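Local coordinates for alcohol dehydrogenase superfamily protein (Novosphingobium aromaticivorans, PDB 3GAZ) that is probably an NADP-dependent oxidoreductase of the medium-chain alcohol dehydrogenase superfamily, though its substrate is not established, at residues A[68-73]-A[92-97]; A[96-101]-A[271-276]; A[112-117]-A[277-282]. All coordinates share one frame; numbering follows the deposited sequence.

Contact 1 of 3, residues A[68-73]-A[92-97]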
loop_
_atom_site.group_PDB
_atom_site.type_symbol
_atom_site.label_atom_id
_atom_site.label_comp_id
_atom_site.label_asym_id
_atom_site.label_seq_id
_atom_site.Cartn_x
_atom_site.Cartn_y
_atom_site.Cartn_z
ATOM N N GLY A 68 8.325 2.228 10.268
ATOM C CA GLY A 68 9.610 1.556 10.391
ATOM C C GLY A 68 9.781 0.671 9.172
ATOM O O GLY A 68 8.905 -0.137 8.878
HETATM N N MSE A 69 10.903 0.802 8.471
HETATM C CA MSE A 69 11.129 0.033 7.251
HETATM C C MSE A 69 12.150 -1.105 7.349
HETATM O O MSE A 69 12.015 -2.123 6.663
HETATM C CB MSE A 69 11.547 0.994 6.126
HETATM C CG MSE A 69 10.626 2.203 5.965
HETATM SE SE MSE A 69 11.252 3.440 4.772
HETATM C CE MSE A 69 12.047 4.493 5.781
ATOM N N ASP A 70 13.172 -0.922 8.183
ATOM C CA ASP A 70 14.234 -1.920 8.352
ATOM C C ASP A 70 14.068 -2.785 9.601
ATOM O O ASP A 70 13.574 -2.322 10.631
ATOM C CB ASP A 70 15.607 -1.245 8.457
ATOM C CG ASP A 70 16.042 -0.555 7.171
ATOM O OD1 ASP A 70 15.849 -1.136 6.080
ATOM O OD2 ASP A 70 16.608 0.563 7.259
ATOM N N LEU A 71 14.504 -4.039 9.510
ATOM C CA LEU A 71 14.440 -4.921 10.661
ATOM C C LEU A 71 15.589 -5.911 10.719
ATOM O O LEU A 71 16.329 -6.101 9.750
ATOM C CB LEU A 71 13.111 -5.688 10.701
ATOM C CG LEU A 71 12.734 -6.694 9.606
ATOM C CD1 LEU A 71 13.678 -7.893 9.611
ATOM C CD2 LEU A 71 11.302 -7.163 9.856
ATOM N N ALA A 72 15.733 -6.516 11.892
ATOM C CA ALA A 72 16.734 -7.540 12.148
ATOM C C ALA A 72 16.092 -8.373 13.246
ATOM O O ALA A 72 15.620 -7.830 14.246
ATOM C CB ALA A 72 18.034 -6.919 12.640
ATOM N N GLY A 73 16.045 -9.684 13.059
ATOM C CA GLY A 73 15.435 -10.522 14.074
ATOM C C GLY A 73 15.660 -12.000 13.841
ATOM O O GLY A 73 16.665 -12.404 13.257
ATOM N N PHE A 92 17.708 -10.240 8.440
ATOM C CA PHE A 92 17.571 -8.787 8.404
ATOM C C PHE A 92 17.096 -8.382 7.013
ATOM O O PHE A 92 17.248 -9.149 6.057
ATOM C CB PHE A 92 18.894 -8.084 8.783
ATOM C CG PHE A 92 19.937 -8.036 7.682
ATOM C CD1 PHE A 92 20.318 -9.184 6.991
ATOM C CD2 PHE A 92 20.587 -6.834 7.389
ATOM C CE1 PHE A 92 21.336 -9.139 6.025
ATOM C CE2 PHE A 92 21.604 -6.774 6.429
ATOM C CZ PHE A 92 21.980 -7.936 5.744
ATOM N N GLY A 93 16.489 -7.203 6.901
ATOM C CA GLY A 93 16.025 -6.759 5.600
ATOM C C GLY A 93 15.144 -5.527 5.593
ATOM O O GLY A 93 14.744 -5.025 6.640
ATOM N N LEU A 94 14.871 -5.035 4.386
ATOM C CA LEU A 94 14.005 -3.881 4.158
ATOM C C LEU A 94 12.682 -4.562 3.858
ATOM O O LEU A 94 12.516 -5.155 2.793
ATOM C CB LEU A 94 14.494 -3.087 2.944
ATOM C CG LEU A 94 13.564 -2.002 2.390
ATOM C CD1 LEU A 94 13.054 -1.124 3.528
ATOM C CD2 LEU A 94 14.322 -1.175 1.350
ATOM N N THR A 95 11.740 -4.470 4.793
ATOM C CA THR A 95 10.487 -5.192 4.645
ATOM C C THR A 95 9.146 -4.467 4.589
ATOM O O THR A 95 8.174 -5.030 4.092
ATOM C CB THR A 95 10.391 -6.222 5.757
ATOM O OG1 THR A 95 10.218 -5.533 7.006
ATOM C CG2 THR A 95 11.698 -7.049 5.829
ATOM N N GLY A 96 9.059 -3.248 5.111
ATOM C CA GLY A 96 7.773 -2.571 5.070
ATOM C C GLY A 96 7.837 -1.116 5.476
ATOM O O GLY A 96 8.834 -0.442 5.225
ATOM N N GLY A 97 6.770 -0.629 6.102
ATOM C CA GLY A 97 6.746 0.757 6.530
ATOM C C GLY A 97 6.255 1.690 5.439
ATOM O O GLY A 97 6.059 2.884 5.675
HETATM O O HOH W 1 7.798 3.771 7.870
#
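L71 N donates a backbone hydrogen bond to G93 O at 3.0 Å and G93 N returns one to L71 O at 3.1 Å; past the end of strand 92-94, T95 N reaches M69 O at 3.0 Å. CA-H...O contacts supplement these bonds, one of them beyond T95, from M69 CA to G96 O (3.1 Å). Beyond the paired strands, a water accepts from G68 N and donates to G97 O.

On the face of D70, A72, F92 and L94, A72 CB meets F92 CB at 4.1 Å; at the strand's end L94 CD1 reaches M69 CB, 3.7 Å away. D70 brings OD1 to 3.8 Å from L94 CD1, the two side chains running at a slant to each other; OD1 also accepts from L133 N at the start of helix 132-145. On the other face L71 holds CG between its backbone N and carbonyl carbon (chi1 64°), which brings CD2 to 3.5 Å from T95 OG1, the side chains at about a right angle.

At G97 a CB would clash with M69 CG and G68 O. The arrangement is an antiparallel beta hairpin, strands 70-78 and 90-94, in the GroES-like domain.

Contact 2 of 3, residues A[96-101]-A[271-276]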
loop_
_atom_site.group_PDB
_atom_site.type_symbol
_atom_site.label_atom_id
_atom_site.label_comp_id
_atom_site.label_asym_id
_atom_site.label_seq_id
_atom_site.Cartn_x
_atom_site.Cartn_y
_atom_site.Cartn_z
ATOM N N GLY A 96 9.059 -3.248 5.111
ATOM C CA GLY A 96 7.773 -2.571 5.070
ATOM C C GLY A 96 7.837 -1.116 5.476
ATOM O O GLY A 96 8.834 -0.442 5.225
ATOM N N GLY A 97 6.770 -0.629 6.102
ATOM C CA GLY A 97 6.746 0.757 6.530
ATOM C C GLY A 97 6.255 1.690 5.439
ATOM O O GLY A 97 6.059 2.884 5.675
ATOM N N VAL A 98 6.054 1.141 4.246
ATOM C CA VAL A 98 5.570 1.913 3.101
ATOM C C VAL A 98 4.555 1.109 2.285
ATOM O O VAL A 98 4.444 -0.107 2.436
ATOM C CB VAL A 98 6.721 2.304 2.157
ATOM C CG1 VAL A 98 7.755 3.136 2.902
ATOM C CG2 VAL A 98 7.359 1.043 1.570
ATOM N N GLY A 99 3.817 1.802 1.420
ATOM C CA GLY A 99 2.839 1.149 0.567
ATOM C C GLY A 99 1.796 0.297 1.267
ATOM O O GLY A 99 1.270 -0.648 0.675
ATOM N N GLY A 100 1.491 0.627 2.520
ATOM C CA GLY A 100 0.500 -0.137 3.258
ATOM C C GLY A 100 1.056 -1.359 3.976
ATOM O O GLY A 100 0.327 -2.053 4.688
ATOM N N LEU A 101 2.342 -1.632 3.788
ATOM C CA LEU A 101 2.981 -2.774 4.436
ATOM C C LEU A 101 3.215 -2.457 5.911
ATOM O O LEU A 101 3.613 -1.337 6.252
ATOM C CB LEU A 101 4.323 -3.082 3.762
ATOM C CG LEU A 101 4.273 -3.637 2.333
ATOM C CD1 LEU A 101 5.644 -3.538 1.696
ATOM C CD2 LEU A 101 3.796 -5.088 2.358
ATOM N N THR A 271 10.148 -1.109 -5.529
ATOM C CA THR A 271 10.059 -2.552 -5.348
ATOM C C THR A 271 8.981 -2.955 -4.360
ATOM O O THR A 271 8.228 -3.898 -4.598
ATOM C CB THR A 271 11.386 -3.110 -4.862
ATOM O OG1 THR A 271 12.342 -2.979 -5.914
ATOM C CG2 THR A 271 11.245 -4.573 -4.446
ATOM N N LEU A 272 8.919 -2.242 -3.242
ATOM C CA LEU A 272 7.922 -2.536 -2.217
ATOM C C LEU A 272 6.544 -1.977 -2.531
ATOM O O LEU A 272 5.539 -2.542 -2.127
ATOM C CB LEU A 272 8.376 -1.994 -0.859
ATOM C CG LEU A 272 9.645 -2.575 -0.207
ATOM C CD1 LEU A 272 9.910 -1.926 1.132
ATOM C CD2 LEU A 272 9.454 -4.048 0.006
ATOM N N LEU A 273 6.498 -0.864 -3.251
ATOM C CA LEU A 273 5.216 -0.228 -3.579
ATOM C C LEU A 273 4.474 -0.925 -4.706
ATOM O O LEU A 273 3.250 -0.921 -4.751
ATOM C CB LEU A 273 5.444 1.241 -3.963
ATOM C CG LEU A 273 6.019 2.136 -2.851
ATOM C CD1 LEU A 273 6.392 3.480 -3.423
ATOM C CD2 LEU A 273 4.997 2.320 -1.762
ATOM N N ALA A 274 5.239 -1.511 -5.619
ATOM C CA ALA A 274 4.676 -2.185 -6.786
ATOM C C ALA A 274 4.838 -3.700 -6.793
ATOM O O ALA A 274 4.275 -4.377 -7.646
ATOM C CB ALA A 274 5.292 -1.608 -8.061
ATOM N N ASN A 275 5.607 -4.229 -5.851
ATOM C CA ASN A 275 5.839 -5.668 -5.766
ATOM C C ASN A 275 6.533 -6.257 -6.991
ATOM O O ASN A 275 6.068 -7.244 -7.563
ATOM C CB ASN A 275 4.522 -6.416 -5.515
ATOM C CG ASN A 275 4.060 -6.306 -4.078
ATOM O OD1 ASN A 275 4.773 -6.708 -3.158
ATOM N ND2 ASN A 275 2.862 -5.757 -3.876
ATOM N N GLU A 276 7.627 -5.637 -7.415
ATOM C CA GLU A 276 8.374 -6.160 -8.550
ATOM C C GLU A 276 9.863 -6.128 -8.230
ATOM O O GLU A 276 10.368 -5.155 -7.664
ATOM C CB GLU A 276 8.083 -5.370 -9.837
ATOM C CG GLU A 276 8.708 -3.999 -9.926
ATOM C CD GLU A 276 8.548 -3.387 -11.316
ATOM O OE1 GLU A 276 7.391 -3.154 -11.740
ATOM O OE2 GLU A 276 9.580 -3.142 -11.984
#
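L272 presses its side chain into the loop 96-101 between V98 and L101, and the contact is made by apolar side chains, with no hydrogen bond across it. V98 CG2 touches L272 CD1 at 3.9 Å, and L101 CD1 sits 4.0 Å from L272 CB; both side chains meet the leucine at about a right angle. L272 keeps CG anti to its carbonyl carbon (chi1 -64°), with the chain extended beyond it, so CD1 reaches V98 and passes 4.3 Å from the backbone N of G96. One residue on, L273 works against backbone instead: its CD2 rests 3.4 Å from G99 CA. A CB on G99 would run into that methyl, so glycine suits the close approach as well as the turn.

The next shell is the loop's own scaffold. Residues V98 to L101 form a type I' beta turn closed by L101 N to V98 O (2.9 Å), and G97 N bonds to L101 O at 3.2 Å. G99 and G100 take the positive phi angles that this turn requires. Q61 grips the turn from outside, its OE1 accepting from G100 N and its NE2 donating to L101 O, while V98 also packs on M69.

On the helix side, N275 is the first residue to leave helical geometry, with positive phi, and it packs on P325 of the second subunit. Helix 270-274 lies between the glycine-rich loop that follows strand 90-94 and helix 278-293, whose F281 backs both T271 and L272.

Contact 3 of 3, residues A[112-117]-A[277-282]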
loop_
_atom_site.group_PDB
_atom_site.type_symbol
_atom_site.label_atom_id
_atom_site.label_comp_id
_atom_site.label_asym_id
_atom_site.label_seq_id
_atom_site.Cartn_x
_atom_site.Cartn_y
_atom_site.Cartn_z
ATOM N N ASP A 112 7.703 -11.503 3.193
ATOM C CA ASP A 112 7.968 -12.311 2.007
ATOM C C ASP A 112 9.438 -12.712 2.100
ATOM O O ASP A 112 10.315 -11.848 2.187
ATOM C CB ASP A 112 7.731 -11.480 0.742
ATOM C CG ASP A 112 7.889 -12.290 -0.535
ATOM O OD1 ASP A 112 8.951 -12.924 -0.729
ATOM O OD2 ASP A 112 6.945 -12.285 -1.354
ATOM N N ALA A 113 9.697 -14.018 2.077
ATOM C CA ALA A 113 11.050 -14.552 2.197
ATOM C C ALA A 113 12.076 -13.903 1.271
ATOM O O ALA A 113 13.241 -13.754 1.636
ATOM C CB ALA A 113 11.031 -16.067 1.970
ATOM N N ARG A 114 11.640 -13.510 0.081
ATOM C CA ARG A 114 12.531 -12.894 -0.901
ATOM C C ARG A 114 13.172 -11.585 -0.445
ATOM O O ARG A 114 14.230 -11.198 -0.948
ATOM C CB ARG A 114 11.773 -12.661 -2.203
ATOM C CG ARG A 114 11.363 -13.947 -2.912
ATOM C CD ARG A 114 10.497 -13.647 -4.119
ATOM N NE ARG A 114 9.160 -13.209 -3.730
ATOM C CZ ARG A 114 8.204 -12.876 -4.590
ATOM N NH1 ARG A 114 8.434 -12.924 -5.896
ATOM N NH2 ARG A 114 7.010 -12.508 -4.144
ATOM N N LEU A 115 12.530 -10.908 0.501
ATOM C CA LEU A 115 13.031 -9.640 1.019
ATOM C C LEU A 115 14.086 -9.826 2.109
ATOM O O LEU A 115 14.783 -8.877 2.480
ATOM C CB LEU A 115 11.876 -8.819 1.595
ATOM C CG LEU A 115 10.788 -8.332 0.635
ATOM C CD1 LEU A 115 9.673 -7.648 1.425
ATOM C CD2 LEU A 115 11.392 -7.377 -0.380
ATOM N N LEU A 116 14.202 -11.049 2.614
ATOM C CA LEU A 116 15.140 -11.353 3.686
ATOM C C LEU A 116 16.447 -12.017 3.286
ATOM O O LEU A 116 16.553 -12.649 2.236
ATOM C CB LEU A 116 14.453 -12.235 4.729
ATOM C CG LEU A 116 13.294 -11.597 5.496
ATOM C CD1 LEU A 116 12.563 -12.663 6.285
ATOM C CD2 LEU A 116 13.829 -10.500 6.409
ATOM N N ALA A 117 17.435 -11.868 4.161
ATOM C CA ALA A 117 18.753 -12.460 3.987
ATOM C C ALA A 117 19.265 -12.761 5.389
ATOM O O ALA A 117 18.945 -12.041 6.342
ATOM C CB ALA A 117 19.689 -11.486 3.283
ATOM N N GLY A 277 10.556 -7.209 -8.576
ATOM C CA GLY A 277 11.979 -7.297 -8.308
ATOM C C GLY A 277 12.261 -7.560 -6.839
ATOM O O GLY A 277 13.335 -7.225 -6.341
ATOM N N LEU A 278 11.296 -8.161 -6.147
ATOM C CA LEU A 278 11.440 -8.463 -4.724
ATOM C C LEU A 278 12.673 -9.301 -4.419
ATOM O O LEU A 278 13.343 -9.084 -3.413
ATOM C CB LEU A 278 10.200 -9.196 -4.204
ATOM C CG LEU A 278 9.218 -8.384 -3.354
ATOM C CD1 LEU A 278 8.768 -7.146 -4.116
ATOM C CD2 LEU A 278 8.025 -9.257 -2.982
ATOM N N ALA A 279 12.963 -10.265 -5.287
ATOM C CA ALA A 279 14.114 -11.142 -5.096
ATOM C C ALA A 279 15.443 -10.390 -5.096
ATOM O O ALA A 279 16.394 -10.795 -4.425
ATOM C CB ALA A 279 14.127 -12.220 -6.173
ATOM N N HIS A 280 15.510 -9.300 -5.854
ATOM C CA HIS A 280 16.732 -8.505 -5.939
ATOM C C HIS A 280 17.123 -7.944 -4.568
ATOM O O HIS A 280 18.303 -7.730 -4.289
ATOM C CB HIS A 280 16.535 -7.363 -6.944
ATOM C CG HIS A 280 17.784 -6.598 -7.255
ATOM N ND1 HIS A 280 18.968 -7.215 -7.599
ATOM C CD2 HIS A 280 18.024 -5.266 -7.310
ATOM C CE1 HIS A 280 19.883 -6.296 -7.852
ATOM N NE2 HIS A 280 19.336 -5.105 -7.683
ATOM N N PHE A 281 16.132 -7.704 -3.712
ATOM C CA PHE A 281 16.401 -7.164 -2.382
ATOM C C PHE A 281 17.228 -8.122 -1.536
ATOM O O PHE A 281 18.286 -7.746 -1.029
ATOM C CB PHE A 281 15.091 -6.824 -1.669
ATOM C CG PHE A 281 14.631 -5.410 -1.894
ATOM C CD1 PHE A 281 15.014 -4.713 -3.037
ATOM C CD2 PHE A 281 13.826 -4.771 -0.959
ATOM C CE1 PHE A 281 14.601 -3.396 -3.244
ATOM C CE2 PHE A 281 13.408 -3.461 -1.155
ATOM C CZ PHE A 281 13.799 -2.769 -2.303
ATOM N N GLY A 282 16.745 -9.350 -1.380
ATOM C CA GLY A 282 17.482 -10.331 -0.602
ATOM C C GLY A 282 18.854 -10.571 -1.206
ATOM O O GLY A 282 19.832 -10.815 -0.497
HETATM O O HOH W 2 15.896 -12.796 -2.682
#
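L115 and L278 interlock at the buried end of this contact. L115 CD2 lies 3.8 Å from L278 CG and 3.6 Å from F281 CD2, the leucine running alongside the phenylalanine and meeting its ring obliquely. Backbone fits tightly too: G282 N makes a weak bond to R114 O (3.2 Å), and a CB on G282 would clash with the carbonyl oxygens of R114 and L116.

The solvent side is made by R114 and A279, R114 CB standing 4.0 Å from A279 CA. R114 lays one guanidinium face over L278, whose CB is 4.1 Å above the plane. A bend at chi3 (-72°) turns the guanidinium side-on to D112, NE bonding OD1 at 3.0 Å and NH2 bonding OD2 at 2.8 Å in a salt bridge. D112 OD1 also takes R114 N with its anti lone pair, closing an Asx turn. An alanine in place of D112 is likely to leave the guanidinium without its two-pronged partner, open the Asx turn and let the group swing off L278. R114 also packs on D323 of the second subunit.

The 3-10 turn linking strands 108-112 and 116-118 of the GroES-like domain docks against the N-terminal part of helix 278-293.

Contact 1 and contact 2 share G96 and G97, so the hairpin runs directly into the loop that receives helix 270-274; L94 CG meets L272 CD1 at 3.9 Å. Contact 3 joins the same sheet from the other side of strand 90-94: F92 N probably bonds A117 O at 3.0 Å, and L94 CD2 touches F281 CE2 at 3.5 Å. Between contacts 2 and 3, L272 CD2 and L115 CD2 meet at 3.9 Å, joining the apolar packing of helix 270-274 to that of helix 278-293. The three centres lie 11 to 12 Å apart. A calcium ion is bound about 8 Å from the D70 side chain of contact 1.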